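Local coordinates for protein probable manganase-dependent inorganic pyrophosphatase (Clostridium perfringens, PDB 3L2B) that forms the regulatory CBS and DRTGG region of a probable inorganic pyrophosphatase and binds the activator diadenosine tetraphosphate, at residues I82-N94 and I157-P171. Residues are numbered along the deposited sequence; the frame is centred on the assembly and turned at random.
Sequences ILDTLSAEAQNIN and IELAKKNNITVITTP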
loop_
_atom_site.group_PDB
_atom_site.type_symbol
_atom_site.label_atom_id
_atom_site.label_comp_id
_atom_site.label_asym_id
_atom_site.label_seq_id
_atom_site.Cartn_x
_atom_site.Cartn_y
_atom_site.Cartn_z
ATOM N N ILE A 82 14.869 2.782 5.714
ATOM C CA ILE A 82 14.839 1.411 5.243
ATOM C C ILE A 82 15.152 0.481 6.407
ATOM O O ILE A 82 14.456 -0.524 6.617
ATOM C CB ILE A 82 15.829 1.156 4.087
ATOM C CG1 ILE A 82 15.401 1.905 2.830
ATOM C CG2 ILE A 82 15.885 -0.317 3.753
ATOM C CD1 ILE A 82 16.512 2.049 1.756
ATOM N N LEU A 83 16.178 0.825 7.190
ATOM C CA LEU A 83 16.536 -0.009 8.352
ATOM C C LEU A 83 15.346 -0.149 9.294
ATOM O O LEU A 83 15.041 -1.247 9.742
ATOM C CB LEU A 83 17.734 0.534 9.138
ATOM C CG LEU A 83 19.117 0.295 8.529
ATOM C CD1 LEU A 83 20.197 1.066 9.344
ATOM C CD2 LEU A 83 19.439 -1.192 8.442
ATOM N N ASP A 84 14.669 0.957 9.578
ATOM C CA ASP A 84 13.536 0.948 10.519
ATOM C C ASP A 84 12.385 0.110 9.981
ATOM O O ASP A 84 11.814 -0.696 10.689
ATOM C CB ASP A 84 12.997 2.359 10.763
ATOM C CG ASP A 84 11.773 2.365 11.704
ATOM O OD1 ASP A 84 11.971 2.219 12.926
ATOM O OD2 ASP A 84 10.610 2.496 11.239
ATOM N N THR A 85 12.060 0.329 8.710
ATOM C CA THR A 85 10.898 -0.273 8.081
ATOM C C THR A 85 11.048 -1.791 7.979
ATOM O O THR A 85 10.099 -2.525 8.133
ATOM C CB THR A 85 10.672 0.296 6.654
ATOM O OG1 THR A 85 10.525 1.720 6.738
ATOM C CG2 THR A 85 9.422 -0.316 6.015
ATOM N N LEU A 86 12.256 -2.251 7.715
ATOM C CA LEU A 86 12.517 -3.684 7.549
ATOM C C LEU A 86 13.035 -4.302 8.846
ATOM O O LEU A 86 13.421 -5.466 8.887
ATOM C CB LEU A 86 13.511 -3.910 6.412
ATOM C CG LEU A 86 13.024 -3.454 5.032
ATOM C CD1 LEU A 86 14.103 -3.713 3.966
ATOM C CD2 LEU A 86 11.724 -4.168 4.669
ATOM N N SER A 87 13.026 -3.503 9.906
ATOM C CA SER A 87 13.654 -3.881 11.192
ATOM C C SER A 87 15.001 -4.535 10.930
ATOM O O SER A 87 15.307 -5.617 11.416
ATOM C CB SER A 87 12.751 -4.812 12.005
ATOM O OG SER A 87 11.484 -4.210 12.253
ATOM N N ALA A 88 15.802 -3.849 10.125
ATOM C CA ALA A 88 17.064 -4.411 9.660
ATOM C C ALA A 88 18.248 -3.857 10.432
ATOM O O ALA A 88 18.198 -2.798 11.013
ATOM C CB ALA A 88 17.229 -4.130 8.194
ATOM N N GLU A 89 19.330 -4.604 10.402
ATOM C CA GLU A 89 20.590 -4.122 10.943
ATOM C C GLU A 89 21.579 -4.078 9.806
ATOM O O GLU A 89 21.587 -4.953 8.941
ATOM C CB GLU A 89 21.101 -5.044 12.077
ATOM C CG GLU A 89 20.234 -5.034 13.360
ATOM C CD GLU A 89 20.580 -3.906 14.355
ATOM O OE1 GLU A 89 21.765 -3.799 14.766
ATOM O OE2 GLU A 89 19.658 -3.145 14.757
ATOM N N ALA A 90 22.409 -3.049 9.828
ATOM C CA ALA A 90 23.457 -2.872 8.841
ATOM C C ALA A 90 24.694 -3.621 9.279
ATOM O O ALA A 90 25.029 -3.652 10.459
ATOM C CB ALA A 90 23.756 -1.397 8.656
ATOM N N GLN A 91 25.343 -4.251 8.305
ATOM C CA GLN A 91 26.623 -4.938 8.510
ATOM C C GLN A 91 27.779 -4.163 7.899
ATOM O O GLN A 91 28.919 -4.254 8.335
ATOM C CB GLN A 91 26.594 -6.337 7.891
ATOM C CG GLN A 91 25.841 -7.330 8.717
ATOM C CD GLN A 91 24.377 -7.116 8.634
ATOM O OE1 GLN A 91 23.791 -7.265 7.566
ATOM N NE2 GLN A 91 23.766 -6.740 9.745
ATOM N N ASN A 92 27.468 -3.447 6.833
ATOM C CA ASN A 92 28.374 -2.453 6.287
ATOM C C ASN A 92 27.586 -1.307 5.707
ATOM O O ASN A 92 26.471 -1.489 5.211
ATOM C CB ASN A 92 29.250 -3.054 5.197
ATOM C CG ASN A 92 30.327 -2.102 4.741
ATOM O OD1 ASN A 92 31.055 -1.566 5.560
ATOM N ND2 ASN A 92 30.456 -1.912 3.436
ATOM N N ILE A 93 28.193 -0.131 5.780
ATOM C CA ILE A 93 27.614 1.082 5.233
ATOM C C ILE A 93 28.604 1.868 4.383
ATOM O O ILE A 93 29.709 2.199 4.832
ATOM C CB ILE A 93 27.131 2.021 6.338
ATOM C CG1 ILE A 93 26.139 1.303 7.262
ATOM C CG2 ILE A 93 26.487 3.277 5.715
ATOM C CD1 ILE A 93 25.747 2.140 8.484
ATOM N N ASN A 94 28.188 2.166 3.162
ATOM C CA ASN A 94 28.883 3.141 2.331
ATOM C C ASN A 94 28.524 4.525 2.809
ATOM O O ASN A 94 27.473 5.034 2.486
ATOM C CB ASN A 94 28.497 2.988 0.852
ATOM C CG ASN A 94 29.288 3.916 -0.058
ATOM O OD1 ASN A 94 29.768 4.956 0.386
ATOM N ND2 ASN A 94 29.444 3.533 -1.321
ATOM N N ILE A 157 30.925 -9.675 4.416
ATOM C CA ILE A 157 31.032 -8.335 4.997
ATOM C C ILE A 157 32.320 -7.635 4.588
ATOM O O ILE A 157 32.311 -6.442 4.309
ATOM C CB ILE A 157 30.937 -8.346 6.537
ATOM C CG1 ILE A 157 29.503 -8.663 6.961
ATOM C CG2 ILE A 157 31.372 -7.006 7.125
ATOM C CD1 ILE A 157 29.296 -8.645 8.470
ATOM N N GLU A 158 33.415 -8.385 4.522
ATOM C CA GLU A 158 34.734 -7.812 4.152
ATOM C C GLU A 158 34.801 -7.541 2.646
ATOM O O GLU A 158 35.468 -6.602 2.202
ATOM C CB GLU A 158 35.906 -8.719 4.615
ATOM C CG GLU A 158 37.330 -8.248 4.211
ATOM C CD GLU A 158 37.868 -7.059 5.028
ATOM O OE1 GLU A 158 37.267 -5.960 5.005
ATOM O OE2 GLU A 158 38.929 -7.218 5.680
ATOM N N LEU A 159 34.091 -8.350 1.867
ATOM C CA LEU A 159 33.997 -8.117 0.422
ATOM C C LEU A 159 33.196 -6.821 0.227
ATOM O O LEU A 159 33.502 -5.975 -0.622
ATOM C CB LEU A 159 33.314 -9.288 -0.289
ATOM C CG LEU A 159 33.597 -9.484 -1.784
ATOM C CD1 LEU A 159 35.052 -9.955 -2.012
ATOM C CD2 LEU A 159 32.620 -10.484 -2.376
ATOM N N ALA A 160 32.180 -6.661 1.065
ATOM C CA ALA A 160 31.323 -5.486 1.006
ATOM C C ALA A 160 32.130 -4.266 1.396
ATOM O O ALA A 160 32.042 -3.230 0.732
ATOM C CB ALA A 160 30.106 -5.647 1.912
ATOM N N LYS A 161 32.925 -4.410 2.460
ATOM C CA LYS A 161 33.751 -3.296 3.001
ATOM C C LYS A 161 34.684 -2.754 1.936
ATOM O O LYS A 161 34.792 -1.548 1.717
ATOM C CB LYS A 161 34.577 -3.704 4.237
ATOM C CG LYS A 161 33.839 -3.557 5.580
ATOM C CD LYS A 161 34.803 -3.342 6.768
ATOM C CE LYS A 161 35.321 -1.899 6.830
ATOM N NZ LYS A 161 35.956 -1.535 8.141
ATOM N N LYS A 162 35.321 -3.683 1.261
ATOM C CA LYS A 162 36.327 -3.377 0.254
ATOM C C LYS A 162 35.720 -2.591 -0.902
ATOM O O LYS A 162 36.299 -1.623 -1.380
ATOM C CB LYS A 162 36.944 -4.696 -0.264
ATOM C CG LYS A 162 38.134 -4.548 -1.175
ATOM C CD LYS A 162 38.450 -5.866 -1.886
ATOM C CE LYS A 162 39.136 -5.627 -3.233
ATOM N NZ LYS A 162 39.139 -6.847 -4.077
ATOM N N ASN A 163 34.548 -3.026 -1.349
ATOM C CA ASN A 163 33.903 -2.452 -2.543
ATOM C C ASN A 163 32.885 -1.357 -2.222
ATOM O O ASN A 163 32.271 -0.763 -3.116
ATOM C CB ASN A 163 33.221 -3.557 -3.322
ATOM C CG ASN A 163 34.180 -4.594 -3.781
ATOM O OD1 ASN A 163 35.050 -4.315 -4.607
ATOM N ND2 ASN A 163 34.051 -5.808 -3.248
ATOM N N ASN A 164 32.727 -1.104 -0.927
ATOM C CA ASN A 164 31.874 -0.026 -0.415
ATOM C C ASN A 164 30.427 -0.256 -0.815
ATOM O O ASN A 164 29.722 0.635 -1.291
ATOM C CB ASN A 164 32.362 1.344 -0.876
ATOM C CG ASN A 164 33.711 1.714 -0.274
ATOM O OD1 ASN A 164 34.611 2.151 -0.974
ATOM N ND2 ASN A 164 33.845 1.546 1.030
ATOM N N ILE A 165 30.003 -1.481 -0.603
ATOM C CA ILE A 165 28.610 -1.861 -0.808
ATOM C C ILE A 165 27.923 -1.901 0.530
ATOM O O ILE A 165 28.374 -2.606 1.444
ATOM C CB ILE A 165 28.472 -3.246 -1.465
ATOM C CG1 ILE A 165 29.362 -3.336 -2.706
ATOM C CG2 ILE A 165 26.959 -3.522 -1.779
ATOM C CD1 ILE A 165 29.069 -2.279 -3.765
ATOM N N THR A 166 26.863 -1.119 0.654
ATOM C CA THR A 166 26.033 -1.165 1.860
ATOM C C THR A 166 25.279 -2.488 1.938
ATOM O O THR A 166 24.693 -2.959 0.951
ATOM C CB THR A 166 25.031 -0.040 1.892
ATOM O OG1 THR A 166 25.725 1.199 1.764
ATOM C CG2 THR A 166 24.217 -0.053 3.213
ATOM N N VAL A 167 25.342 -3.099 3.114
ATOM C CA VAL A 167 24.716 -4.383 3.353
ATOM C C VAL A 167 23.901 -4.342 4.632
ATOM O O VAL A 167 24.370 -3.875 5.647
ATOM C CB VAL A 167 25.751 -5.467 3.526
ATOM C CG1 VAL A 167 25.066 -6.814 3.645
ATOM C CG2 VAL A 167 26.743 -5.430 2.384
ATOM N N ILE A 168 22.678 -4.842 4.566
ATOM C CA ILE A 168 21.845 -4.949 5.732
ATOM C C ILE A 168 21.119 -6.279 5.767
ATOM O O ILE A 168 21.080 -7.022 4.787
ATOM C CB ILE A 168 20.827 -3.809 5.798
ATOM C CG1 ILE A 168 19.755 -3.976 4.701
ATOM C CG2 ILE A 168 21.542 -2.456 5.677
ATOM C CD1 ILE A 168 18.692 -2.863 4.691
ATOM N N THR A 169 20.552 -6.561 6.930
ATOM C CA THR A 169 19.858 -7.813 7.173
ATOM C C THR A 169 18.528 -7.576 7.852
ATOM O O THR A 169 18.447 -6.905 8.878
ATOM C CB THR A 169 20.687 -8.746 8.077
ATOM O OG1 THR A 169 21.869 -9.152 7.377
ATOM C CG2 THR A 169 19.866 -9.999 8.442
ATOM N N THR A 170 17.483 -8.145 7.270
ATOM C CA THR A 170 16.153 -8.054 7.858
ATOM C C THR A 170 15.659 -9.422 8.305
ATOM O O THR A 170 16.065 -10.428 7.753
ATOM C CB THR A 170 15.131 -7.495 6.845
ATOM O OG1 THR A 170 13.817 -7.555 7.426
ATOM C CG2 THR A 170 15.138 -8.314 5.560
ATOM N N PRO A 171 14.733 -9.473 9.273
ATOM C CA PRO A 171 14.219 -10.815 9.617
ATOM C C PRO A 171 13.210 -11.357 8.591
ATOM O O PRO A 171 12.905 -12.537 8.543
ATOM C CB PRO A 171 13.553 -10.591 10.979
ATOM C CG PRO A 171 13.332 -9.145 11.091
ATOM C CD PRO A 171 14.382 -8.466 10.290
#
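A classic beta bulge marks the edge of the DRTGG-domain sheet, where Gln91 and Asn92 both face Val167. Gln91 N bonds to Val167 O at 2.9 Å, and Asn92 N reaches the same oxygen only weakly. Before the bulge, Glu89 and Thr169 form an antiparallel hydrogen-bonded pair. The Gln91 side chain is bent at chi2 (74°) and turns back over the sheet. Its OE1 accepts the hydroxyl of Thr169 OG1 at 2.7 Å, with the donor above the amide plane. Gln91 CB meets Ile157 CD1 of helix 154-163 at 3.6 Å. Asn92 carries CG anti to its own N (chi1 -172°), which sends the amide toward the helix end. There Asn92 ND2 donates to Ile165 O at 3.0 Å, while Asn92 OD1 lies against Lys161 CG. On the other sheet face, Ile168 packs on helix 79-85, its CG2 3.7 Å from Leu83 CD2 and its CD1 near Ile82 CG2. Within the Schellman motif that ends this helix, Leu86 O accepts Thr170 OG1 at 2.6 Å, in the carbonyl plane. Strand 166-169 also pairs with strand 143-146. Strand 89-92 is thus an antiparallel edge strand beside the parallel strands of a mixed alpha/beta sheet.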